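Side-chain contacts in succinate dehydrogenase (Membrane anchor subunit) (Mycolicibacterium smegmatis, PDB 7D6V), which anchors succinate dehydrogenase in the membrane and holds a Rieske-type iron-sulfur cluster, probably passing electrons from succinate oxidation toward quinone: residues C[255-260]-C[265-270]; C[175-178]-C[182-185]; C[29-34]-C[129-134]; C[37-42]-C[122-127]. All coordinates share one frame; numbering follows the deposited sequence.

Contact 1 (C[255-260]-C[265-270])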
# COMPACT_ATOMS: atom_id res chain seq x y z
N ASP C 255 -15.77 -13.32 45.09
CA ASP C 255 -15.57 -12.85 46.46
C ASP C 255 -16.89 -12.42 47.09
O ASP C 255 -17.18 -12.78 48.24
CB ASP C 255 -14.58 -11.69 46.50
CG ASP C 255 -13.98 -11.50 47.89
OD1 ASP C 255 -12.77 -11.68 48.07
OD2 ASP C 255 -14.75 -11.15 48.81
N PHE C 256 -17.68 -11.62 46.38
CA PHE C 256 -18.89 -11.07 46.97
C PHE C 256 -19.87 -12.17 47.35
O PHE C 256 -20.43 -12.16 48.45
CB PHE C 256 -19.52 -10.06 46.01
CG PHE C 256 -20.60 -9.23 46.64
CD1 PHE C 256 -20.31 -8.39 47.69
CD2 PHE C 256 -21.89 -9.29 46.17
CE1 PHE C 256 -21.29 -7.62 48.27
CE2 PHE C 256 -22.88 -8.53 46.74
CZ PHE C 256 -22.58 -7.70 47.79
N TYR C 257 -20.07 -13.14 46.45
CA TYR C 257 -20.99 -14.23 46.74
C TYR C 257 -20.49 -15.07 47.91
O TYR C 257 -21.27 -15.44 48.80
CB TYR C 257 -21.17 -15.11 45.49
CG TYR C 257 -22.16 -16.23 45.71
CD1 TYR C 257 -23.51 -16.03 45.51
CD2 TYR C 257 -21.74 -17.48 46.12
CE1 TYR C 257 -24.42 -17.05 45.72
CE2 TYR C 257 -22.63 -18.50 46.33
CZ TYR C 257 -23.97 -18.28 46.12
OH TYR C 257 -24.87 -19.30 46.33
N ILE C 258 -19.20 -15.42 47.91
CA ILE C 258 -18.69 -16.25 48.99
C ILE C 258 -18.80 -15.53 50.32
O ILE C 258 -19.17 -16.12 51.34
CB ILE C 258 -17.24 -16.69 48.70
CG1 ILE C 258 -17.21 -17.66 47.53
CG2 ILE C 258 -16.63 -17.37 49.91
CD1 ILE C 258 -15.85 -18.23 47.24
N MET C 259 -18.50 -14.23 50.34
CA MET C 259 -18.66 -13.43 51.55
C MET C 259 -20.11 -13.43 52.03
O MET C 259 -20.37 -13.55 53.23
CB MET C 259 -18.19 -12.01 51.30
CG MET C 259 -18.27 -11.11 52.52
SD MET C 259 -17.68 -9.45 52.15
CE MET C 259 -19.02 -8.85 51.13
N LEU C 260 -21.06 -13.27 51.10
CA LEU C 260 -22.46 -13.28 51.49
C LEU C 260 -22.85 -14.60 52.12
O LEU C 260 -23.56 -14.63 53.13
CB LEU C 260 -23.34 -13.00 50.27
CG LEU C 260 -23.43 -11.54 49.83
CD1 LEU C 260 -23.93 -11.48 48.41
CD2 LEU C 260 -24.35 -10.79 50.76
N THR C 265 -26.49 -16.22 54.25
CA THR C 265 -27.39 -16.28 53.11
C THR C 265 -27.44 -17.75 52.70
O THR C 265 -26.51 -18.50 53.01
CB THR C 265 -26.92 -15.37 51.95
OG1 THR C 265 -26.94 -14.01 52.39
CG2 THR C 265 -27.82 -15.48 50.74
N ILE C 266 -28.50 -18.14 52.01
CA ILE C 266 -28.61 -19.51 51.54
C ILE C 266 -27.73 -19.69 50.31
O ILE C 266 -27.51 -18.75 49.53
CB ILE C 266 -30.08 -19.88 51.24
CG1 ILE C 266 -30.60 -19.09 50.04
CG2 ILE C 266 -30.94 -19.65 52.47
CD1 ILE C 266 -31.80 -19.72 49.37
N SER C 267 -27.20 -20.90 50.13
CA SER C 267 -26.29 -21.17 49.03
C SER C 267 -27.01 -21.56 47.74
O SER C 267 -26.38 -21.53 46.68
CB SER C 267 -25.31 -22.28 49.40
OG SER C 267 -24.47 -22.60 48.31
N ASP C 268 -28.29 -21.90 47.81
CA ASP C 268 -29.02 -22.47 46.68
C ASP C 268 -28.37 -23.77 46.21
O ASP C 268 -27.86 -23.89 45.09
CB ASP C 268 -29.14 -21.46 45.53
CG ASP C 268 -30.18 -21.86 44.51
OD1 ASP C 268 -29.81 -22.49 43.50
OD2 ASP C 268 -31.37 -21.54 44.71
N LEU C 269 -28.38 -24.75 47.11
CA LEU C 269 -27.77 -26.05 46.84
C LEU C 269 -28.60 -26.86 45.85
O LEU C 269 -29.81 -26.69 45.74
CB LEU C 269 -27.62 -26.84 48.14
CG LEU C 269 -26.34 -26.76 48.97
CD1 LEU C 269 -26.48 -27.71 50.14
CD2 LEU C 269 -25.10 -27.10 48.17
N ARG C 270 -27.91 -27.74 45.13
CA ARG C 270 -28.56 -28.71 44.24
C ARG C 270 -28.49 -30.12 44.79
O ARG C 270 -29.34 -30.94 44.44
CB ARG C 270 -27.91 -28.67 42.85
CG ARG C 270 -28.35 -27.52 41.98
CD ARG C 270 -27.72 -26.22 42.45
NE ARG C 270 -28.06 -25.07 41.62
CZ ARG C 270 -27.38 -24.71 40.55
NH1 ARG C 270 -27.75 -23.66 39.85
NH2 ARG C 270 -26.31 -25.41 40.19
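Y257 reaches across from helix 240-264 with the end of its ring, and the backbone of S267 receives it. The CA atoms of the pair lie 9.0 Å apart, a gap that a long side chain such as tyrosine spans. With CG anti to the backbone N (chi1 -177°), the ring extends away from the helix and carries its hydroxyl to the returning chain. S267 O lies near the ring plane, 2.7 Å from Y257 OH but 4.1 Å from Y257 CZ, hence almost on the extension of the CZ-OH bond. A hydroxyl proton does not point that way, and the approach is not a hydrogen bond. The S267 hydroxyl is turned to another partner, the carbonyl of G186, which ties this bend to the loop before helix 188-204. The tyrosine side chain also touches I191 of that helix, as suits a residue with an apolar ring and a polar end.

Nearer the helix terminus, T265 directs its beta carbon at the last turns. Its CB lies 3.6 Å and its OG1 3.5 Å from L260 O, a packing approach without a bond, since that hydroxyl is hydrogen-bonded to a residue adjoining the segments. T265 is where the chain leaves helical angles. Through Y257 and T265 the post-helical tail runs back beside the last turns of helix 240-264, while R270, against the ring of F185, links it to the 182-185 loop.

Contact 2 (C[175-178]-C[182-185])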
# COMPACT_ATOMS: atom_id res chain seq x y z
N THR C 175 -12.01 -29.10 44.96
CA THR C 175 -12.40 -29.53 46.30
C THR C 175 -13.65 -28.82 46.80
O THR C 175 -14.22 -29.25 47.81
CB THR C 175 -11.26 -29.33 47.29
OG1 THR C 175 -10.95 -27.93 47.39
CG2 THR C 175 -10.02 -30.07 46.83
N ALA C 176 -14.09 -27.75 46.13
CA ALA C 176 -15.31 -27.08 46.53
C ALA C 176 -16.56 -27.93 46.34
O ALA C 176 -17.60 -27.61 46.92
CB ALA C 176 -15.47 -25.77 45.76
N PHE C 177 -16.49 -29.00 45.55
CA PHE C 177 -17.65 -29.85 45.28
C PHE C 177 -17.92 -30.75 46.49
O PHE C 177 -17.76 -31.97 46.45
CB PHE C 177 -17.43 -30.68 44.02
CG PHE C 177 -17.72 -29.93 42.75
CD1 PHE C 177 -19.00 -29.89 42.25
CD2 PHE C 177 -16.71 -29.28 42.07
CE1 PHE C 177 -19.28 -29.20 41.08
CE2 PHE C 177 -16.98 -28.60 40.91
CZ PHE C 177 -18.26 -28.56 40.41
N HIS C 178 -18.36 -30.12 47.57
CA HIS C 178 -18.55 -30.81 48.83
C HIS C 178 -19.90 -30.47 49.44
O HIS C 178 -20.49 -29.43 49.17
CB HIS C 178 -17.44 -30.46 49.83
CG HIS C 178 -17.36 -31.40 50.99
ND1 HIS C 178 -17.80 -31.06 52.25
CD2 HIS C 178 -16.91 -32.67 51.08
CE1 HIS C 178 -17.62 -32.08 53.07
NE2 HIS C 178 -17.08 -33.07 52.38
N GLY C 182 -20.89 -35.69 51.70
CA GLY C 182 -20.02 -36.16 50.64
C GLY C 182 -19.95 -35.23 49.45
O GLY C 182 -19.33 -34.17 49.51
N PHE C 183 -20.59 -35.62 48.35
CA PHE C 183 -20.57 -34.82 47.13
C PHE C 183 -21.67 -33.76 47.18
O PHE C 183 -22.74 -33.96 47.76
CB PHE C 183 -20.75 -35.72 45.91
CG PHE C 183 -20.66 -34.99 44.61
CD1 PHE C 183 -21.77 -34.84 43.80
CD2 PHE C 183 -19.45 -34.46 44.18
CE1 PHE C 183 -21.68 -34.17 42.61
CE2 PHE C 183 -19.37 -33.79 42.99
CZ PHE C 183 -20.48 -33.65 42.20
N GLY C 184 -21.39 -32.62 46.58
CA GLY C 184 -22.30 -31.49 46.64
C GLY C 184 -22.14 -30.58 45.45
O GLY C 184 -21.07 -30.49 44.84
N PHE C 185 -23.23 -29.89 45.11
CA PHE C 185 -23.27 -28.98 43.97
C PHE C 185 -24.24 -27.87 44.32
O PHE C 185 -25.42 -28.14 44.56
CB PHE C 185 -23.71 -29.73 42.71
CG PHE C 185 -23.64 -28.93 41.45
CD1 PHE C 185 -22.69 -27.94 41.30
CD2 PHE C 185 -24.50 -29.19 40.40
CE1 PHE C 185 -22.62 -27.21 40.13
CE2 PHE C 185 -24.44 -28.46 39.24
CZ PHE C 185 -23.49 -27.47 39.10
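The backbone at F177 makes an inverse gamma turn, closed by the bond from H178 N to A176 O, and this swings the chain out of helix 155-175 toward the segment 182-185. The two segments come closest at H178 and G184, whose CA atoms are 4.4 Å apart. Glycine suits this crossing: having no side chain, G184 can lay its CA 3.7 Å from H178 O. G182 suits its place for a different reason, because its positive phi of 105° combined with psi of -107° is readily reached only without a beta carbon. Its carbonyl accepts a CA-H...O contact from H178 CA and also lies 3.3 Å from H178 CD2. The histidine ring has its main polar partner in D63, whose carbonyl binds ND1.

F177 occupies the middle of three phenylalanines pointing the same way. The beta carbon of F183 points away, but CG anti to the backbone N (chi1 -176°) returns its ring to F177. The two rings are nearly parallel yet slid so far that they hardly overlap; F183 CE2 touches F177 CB at 3.8 Å. F185 flanks F177 too, its CD1 3.6 Å from F177 CE1. G184 O, from the residue between them in the chain, meets the F177 ring edge, 3.4 Å from CD1. N189 and T193 of helix 188-204 also touch F177. An aromatic cluster with a gamma turn and glycines thus lies in the connection between helices 155-175 and 188-204.

Contact 3 (C[29-34]-C[129-134])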
# COMPACT_ATOMS: atom_id res chain seq x y z
N ASP C 29 -14.01 14.86 19.23
CA ASP C 29 -14.72 13.83 19.96
C ASP C 29 -14.37 13.92 21.45
O ASP C 29 -13.67 14.84 21.89
CB ASP C 29 -14.40 12.45 19.39
CG ASP C 29 -12.91 12.18 19.35
OD1 ASP C 29 -12.12 13.12 19.57
OD2 ASP C 29 -12.52 11.03 19.08
N ARG C 30 -14.86 12.97 22.24
CA ARG C 30 -14.54 12.89 23.66
C ARG C 30 -13.41 11.88 23.83
O ARG C 30 -13.61 10.73 24.23
CB ARG C 30 -15.78 12.49 24.47
CG ARG C 30 -16.69 13.65 24.81
CD ARG C 30 -17.82 13.20 25.71
NE ARG C 30 -18.39 11.93 25.29
CZ ARG C 30 -19.40 11.81 24.43
NH1 ARG C 30 -19.95 12.89 23.90
NH2 ARG C 30 -19.85 10.61 24.10
N TRP C 31 -12.20 12.33 23.50
CA TRP C 31 -11.03 11.46 23.56
C TRP C 31 -10.64 11.09 24.98
O TRP C 31 -9.88 10.14 25.18
CB TRP C 31 -9.86 12.12 22.85
CG TRP C 31 -9.68 13.56 23.20
CD1 TRP C 31 -10.16 14.63 22.51
CD2 TRP C 31 -8.96 14.09 24.32
NE1 TRP C 31 -9.79 15.80 23.14
CE2 TRP C 31 -9.06 15.49 24.25
CE3 TRP C 31 -8.26 13.51 25.38
CZ2 TRP C 31 -8.47 16.32 25.20
CZ3 TRP C 31 -7.68 14.34 26.31
CH2 TRP C 31 -7.78 15.73 26.22
N TRP C 32 -11.15 11.82 25.97
CA TRP C 32 -10.84 11.59 27.37
C TRP C 32 -11.80 10.62 28.05
O TRP C 32 -11.68 10.39 29.25
CB TRP C 32 -10.86 12.92 28.12
CG TRP C 32 -11.96 13.83 27.67
CD1 TRP C 32 -11.88 14.80 26.71
CD2 TRP C 32 -13.31 13.84 28.14
NE1 TRP C 32 -13.10 15.41 26.56
CE2 TRP C 32 -13.99 14.85 27.43
CE3 TRP C 32 -14.01 13.10 29.10
CZ2 TRP C 32 -15.34 15.13 27.65
CZ3 TRP C 32 -15.34 13.39 29.31
CH2 TRP C 32 -15.99 14.39 28.59
N GLN C 33 -12.74 10.05 27.30
CA GLN C 33 -13.76 9.20 27.91
C GLN C 33 -13.19 7.84 28.31
O GLN C 33 -13.45 7.36 29.42
CB GLN C 33 -14.92 9.03 26.93
CG GLN C 33 -16.27 8.83 27.58
CD GLN C 33 -17.26 8.17 26.66
OE1 GLN C 33 -18.25 8.77 26.26
NE2 GLN C 33 -16.99 6.92 26.31
N ALA C 34 -12.41 7.22 27.43
CA ALA C 34 -11.81 5.93 27.75
C ALA C 34 -10.84 5.98 28.93
O ALA C 34 -10.88 5.05 29.76
CB ALA C 34 -11.12 5.35 26.51
N PRO C 129 0.58 8.68 26.01
CA PRO C 129 -0.51 9.37 25.33
C PRO C 129 -1.77 9.29 26.17
O PRO C 129 -2.19 8.19 26.54
CB PRO C 129 -0.64 8.63 23.99
CG PRO C 129 -0.15 7.29 24.27
CD PRO C 129 0.86 7.37 25.38
N THR C 130 -2.39 10.42 26.51
CA THR C 130 -3.73 10.36 27.07
C THR C 130 -4.70 9.83 26.02
O THR C 130 -5.49 8.92 26.29
CB THR C 130 -4.17 11.73 27.57
OG1 THR C 130 -3.16 12.27 28.44
CG2 THR C 130 -5.47 11.63 28.34
N ALA C 131 -4.63 10.38 24.82
CA ALA C 131 -5.28 9.86 23.63
C ALA C 131 -4.24 9.87 22.51
O ALA C 131 -3.11 10.31 22.70
CB ALA C 131 -6.52 10.68 23.27
N CYS C 132 -4.64 9.40 21.33
CA CYS C 132 -3.66 9.02 20.32
C CYS C 132 -2.93 10.23 19.74
O CYS C 132 -1.69 10.21 19.64
CB CYS C 132 -4.34 8.19 19.23
SG CYS C 132 -4.60 6.53 19.84
N ALA C 133 -3.65 11.27 19.36
CA ALA C 133 -3.03 12.45 18.76
C ALA C 133 -3.18 13.68 19.64
O ALA C 133 -3.31 14.81 19.15
CB ALA C 133 -3.60 12.71 17.37
N VAL C 134 -3.15 13.49 20.96
CA VAL C 134 -3.20 14.58 21.93
C VAL C 134 -1.82 14.71 22.56
O VAL C 134 -1.23 13.71 22.99
CB VAL C 134 -4.28 14.35 22.99
CG1 VAL C 134 -4.41 15.57 23.89
CG2 VAL C 134 -5.61 14.04 22.33
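Two type I beta turns, R30 to Q33 and A131 to V134, are joined here by the indole of W31, which is received by T130, A131 and V134. The first turn leads into helix 33-55. The link is wholly apolar, and no hydrogen bond crosses it. W31 CG sits between the backbone N and the carbonyl carbon (chi1 45°), a placement that turns the indole toward the other loop. V134 comes at about a right angle to the tryptophan side chain and sets CG2 over one face, 4.1 Å from the centroid of the six-membered ring and 19° off its normal, a CH-pi contact. The opposite face is taken by CD1 of the neighbouring W32, so the indole is sandwiched. At its edge, T130 CG2 touches W31 CZ3 at 4.0 Å. A131 CB packs instead at the root of the side chain, 3.7 Å from W31 CB. Each type fits: alanine is small enough to let the loops draw near, and the beta-branched valine offers both methyls to the ring, V134 CG1 lying 4.1 Å from W31 CH2. The threonine gives the indole its methyl and turns its hydroxyl to Q127. On the first turn, Q33 OE1 lies in the guanidinium plane of R30, bonded to NH2, with a weak bond from NE.

C132, in the second turn, forms a disulfide with C208 of the iron-sulfur subunit, and A133 packs on G68 of that chain. The contact thus brings the loop between helices 115-124 and 147-150 against the start of helix 33-55, beside the subunit interface.

Contact 4 (C[37-42]-C[122-127]). With PEV ((1S)-2-{[(2-aminoethoxy)(hydroxy)phosphoryl]oxy}-1-[(palmitoyloxy)methyl]ethyl stearate), chain I.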
# COMPACT_ATOMS: atom_id res chain seq x y z
N LEU C 37 -12.89 5.82 32.13
CA LEU C 37 -13.45 4.51 32.40
C LEU C 37 -12.38 3.56 32.93
O LEU C 37 -12.61 2.81 33.88
CB LEU C 37 -14.10 3.95 31.14
CG LEU C 37 -15.25 4.79 30.60
CD1 LEU C 37 -15.94 4.07 29.46
CD2 LEU C 37 -16.23 5.14 31.70
N THR C 38 -11.18 3.61 32.33
CA THR C 38 -10.08 2.80 32.81
C THR C 38 -9.74 3.14 34.26
O THR C 38 -9.55 2.24 35.09
CB THR C 38 -8.85 3.00 31.92
OG1 THR C 38 -9.21 2.80 30.55
CG2 THR C 38 -7.75 2.02 32.29
N ASN C 39 -9.69 4.43 34.58
CA ASN C 39 -9.30 4.85 35.92
C ASN C 39 -10.33 4.41 36.96
O ASN C 39 -9.96 3.89 38.02
CB ASN C 39 -9.10 6.36 35.96
CG ASN C 39 -7.72 6.77 35.49
OD1 ASN C 39 -6.78 5.98 35.52
ND2 ASN C 39 -7.60 8.01 35.05
N LEU C 40 -11.62 4.63 36.69
CA LEU C 40 -12.65 4.20 37.63
C LEU C 40 -12.68 2.69 37.79
O LEU C 40 -12.82 2.18 38.91
CB LEU C 40 -14.02 4.73 37.24
CG LEU C 40 -14.38 6.19 37.55
CD1 LEU C 40 -13.67 7.23 36.72
CD2 LEU C 40 -15.89 6.37 37.44
N GLY C 41 -12.53 1.93 36.70
CA GLY C 41 -12.52 0.48 36.83
C GLY C 41 -11.36 -0.01 37.67
O GLY C 41 -11.53 -0.83 38.58
N LEU C 42 -10.16 0.49 37.38
CA LEU C 42 -8.98 0.08 38.13
C LEU C 42 -9.10 0.48 39.60
O LEU C 42 -8.77 -0.31 40.49
CB LEU C 42 -7.73 0.69 37.51
CG LEU C 42 -7.28 0.11 36.17
CD1 LEU C 42 -5.99 0.77 35.71
CD2 LEU C 42 -7.11 -1.39 36.27
N TYR C 122 -0.42 3.44 31.31
CA TYR C 122 0.42 4.43 30.66
C TYR C 122 -0.44 5.50 29.98
O TYR C 122 -0.06 6.67 29.94
CB TYR C 122 1.34 3.78 29.63
CG TYR C 122 2.50 3.01 30.21
CD1 TYR C 122 3.04 3.34 31.44
CD2 TYR C 122 3.07 1.96 29.51
CE1 TYR C 122 4.10 2.64 31.96
CE2 TYR C 122 4.13 1.25 30.02
CZ TYR C 122 4.64 1.59 31.25
OH TYR C 122 5.70 0.89 31.76
N ARG C 123 -1.58 5.10 29.43
CA ARG C 123 -2.51 6.08 28.88
C ARG C 123 -3.21 6.86 29.99
O ARG C 123 -3.29 8.09 29.94
CB ARG C 123 -3.53 5.40 27.98
CG ARG C 123 -2.99 5.00 26.63
CD ARG C 123 -4.08 5.09 25.58
NE ARG C 123 -3.75 4.36 24.37
CZ ARG C 123 -4.47 4.41 23.25
NH1 ARG C 123 -5.55 5.17 23.20
NH2 ARG C 123 -4.10 3.72 22.19
N SER C 124 -3.72 6.16 31.01
CA SER C 124 -4.67 6.76 31.94
C SER C 124 -4.00 7.53 33.08
O SER C 124 -4.40 8.65 33.38
CB SER C 124 -5.58 5.67 32.51
OG SER C 124 -6.27 5.00 31.48
N VAL C 125 -3.01 6.93 33.74
CA VAL C 125 -2.39 7.54 34.91
C VAL C 125 -1.17 8.36 34.51
O VAL C 125 -1.03 9.51 34.92
CB VAL C 125 -2.02 6.44 35.92
CG1 VAL C 125 -1.44 7.05 37.18
CG2 VAL C 125 -3.22 5.57 36.23
N TRP C 126 -0.28 7.78 33.72
CA TRP C 126 0.95 8.45 33.35
C TRP C 126 0.77 9.41 32.18
O TRP C 126 1.68 10.19 31.90
CB TRP C 126 2.04 7.42 33.03
CG TRP C 126 3.44 7.97 32.99
CD1 TRP C 126 4.36 7.78 32.01
CD2 TRP C 126 4.07 8.79 33.98
NE1 TRP C 126 5.53 8.43 32.33
CE2 TRP C 126 5.37 9.06 33.53
CE3 TRP C 126 3.66 9.33 35.21
CZ2 TRP C 126 6.27 9.84 34.26
CZ3 TRP C 126 4.55 10.10 35.93
CH2 TRP C 126 5.84 10.35 35.45
N GLN C 127 -0.39 9.37 31.51
CA GLN C 127 -0.72 10.28 30.42
C GLN C 127 0.34 10.25 29.32
O GLN C 127 0.69 11.29 28.76
CB GLN C 127 -0.91 11.72 30.93
CG GLN C 127 -1.62 11.87 32.26
CD GLN C 127 -3.00 11.27 32.27
OE1 GLN C 127 -3.69 11.25 31.26
NE2 GLN C 127 -3.43 10.79 33.43
C48 PEV I . -6.02 -5.55 38.26
C47 PEV I . -5.04 -5.09 39.34
C46 PEV I . -3.86 -4.36 38.72
C45 PEV I . -4.24 -2.92 38.38
C44 PEV I . -3.06 -1.98 38.54
C43 PEV I . -3.30 -0.65 37.83
C42 PEV I . -2.74 0.51 38.64
C41 PEV I . -1.43 1.00 38.05
C40 PEV I . -1.13 2.43 38.46
C39 PEV I . 0.32 2.59 38.87
C38 PEV I . 1.20 2.69 37.62
C37 PEV I . 1.32 4.13 37.16
C36 PEV I . 2.77 4.51 36.93
C35 PEV I . 3.14 4.40 35.46
C34 PEV I . 4.28 5.36 35.13
C33 PEV I . 5.42 5.22 36.12
C32 PEV I . 6.21 6.52 36.20
C31 PEV I . 7.40 6.49 35.26
O31 PEV I . 7.22 6.46 34.09
O2 PEV I . 8.69 6.52 35.77
C2 PEV I . 9.36 7.70 35.47
C1 PEV I . 10.27 7.45 34.27
O3P PEV I . 9.56 7.78 33.11
P PEV I . 10.14 8.99 32.16
O1P PEV I . 9.73 10.33 32.71
O2P PEV I . 9.59 8.83 30.76
O4P PEV I . 11.78 8.91 32.13
C4 PEV I . 12.51 9.79 32.94
C5 PEV I . 13.72 9.05 33.49
N6 PEV I . 14.21 9.70 34.69
C3 PEV I . 10.18 8.13 36.68
O3 PEV I . 9.34 8.06 37.80
C11 PEV I . 9.67 7.04 38.70
O11 PEV I . 10.72 7.04 39.24
C12 PEV I . 8.68 5.91 38.98
C13 PEV I . 8.51 5.65 40.47
C14 PEV I . 7.20 4.92 40.78
C15 PEV I . 6.98 3.71 39.88
C16 PEV I . 6.85 2.43 40.69
C17 PEV I . 5.79 1.46 40.16
C18 PEV I . 5.11 1.94 38.88
C19 PEV I . 5.20 0.93 37.74
C20 PEV I . 6.10 -0.26 38.06
C21 PEV I . 5.80 -1.46 37.16
C22 PEV I . 6.29 -2.77 37.76
C23 PEV I . 7.68 -3.18 37.27
C24 PEV I . 8.49 -3.82 38.39
C25 PEV I . 8.12 -5.29 38.60
C26 PEV I . 7.63 -5.55 40.02
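T38 and S124 press their side chains together, yet although both carry hydroxyls no hydrogen bond passes between the segments. Each hydroxyl is bonded back to its own helix, T38 OG1 to the carbonyl of A34 and S124 OG to that of A120, one turn earlier. S124 OG, set anti to the carbonyl carbon (chi1 -58°), therefore meets carbon, lying 3.3 Å from T38 CB and 3.4 Å from T38 CG2. Serine is small enough for this close approach, measured by the 6.4 Å between the CA atoms of N39 and S124. N39 leans in from the flank, its OD1 3.3 Å from S124 CB. The N39 side chain crosses V125 obliquely, OD1 lying 3.7 Å from V125 CG2.

Beyond the helix pair lies a phosphatidylethanolamine. L42 touches one acyl chain, with CD1 3.7 Å from PEV C43, and V125 adds CG1 4.0 Å from C37 of the same tail. At the start of that chain, the ester carbonyl oxygen O31 sits over one face of the W126 indole, offset toward the rim; its 3.1 Å to W126 NE1 is an approach from above the ring. T142 OG1 is hydrogen-bonded to the lipid.

The chemistry suggests that hydroxyls bonded back to their own helix, each engaged by a carbonyl one turn earlier, can pack where helices 33-55 and 115-124 meet without a bond between them, while branched aliphatics and tryptophan serve the lipid tail and its ester.

Contacts 1 and 2 are surface contacts at one end of the chain and touch each other, with R270 N probably bonded to F185 O. Contacts 3 and 4 are partly buried, lie across the chain's centre from contact 2, and share helix 33-55; R123 of contact 4 packs on P129 and C132 of contact 3. No contact relies on a hydrogen bond between its segments, but the chemistry varies with place. Contact 1 brings a tyrosine to a backbone carbonyl, contact 2 clusters phenylalanines round glycines, contact 3 sandwiches a tryptophan beside the iron-sulfur subunit, and contact 4 packs small polar side chains next to a bound lipid.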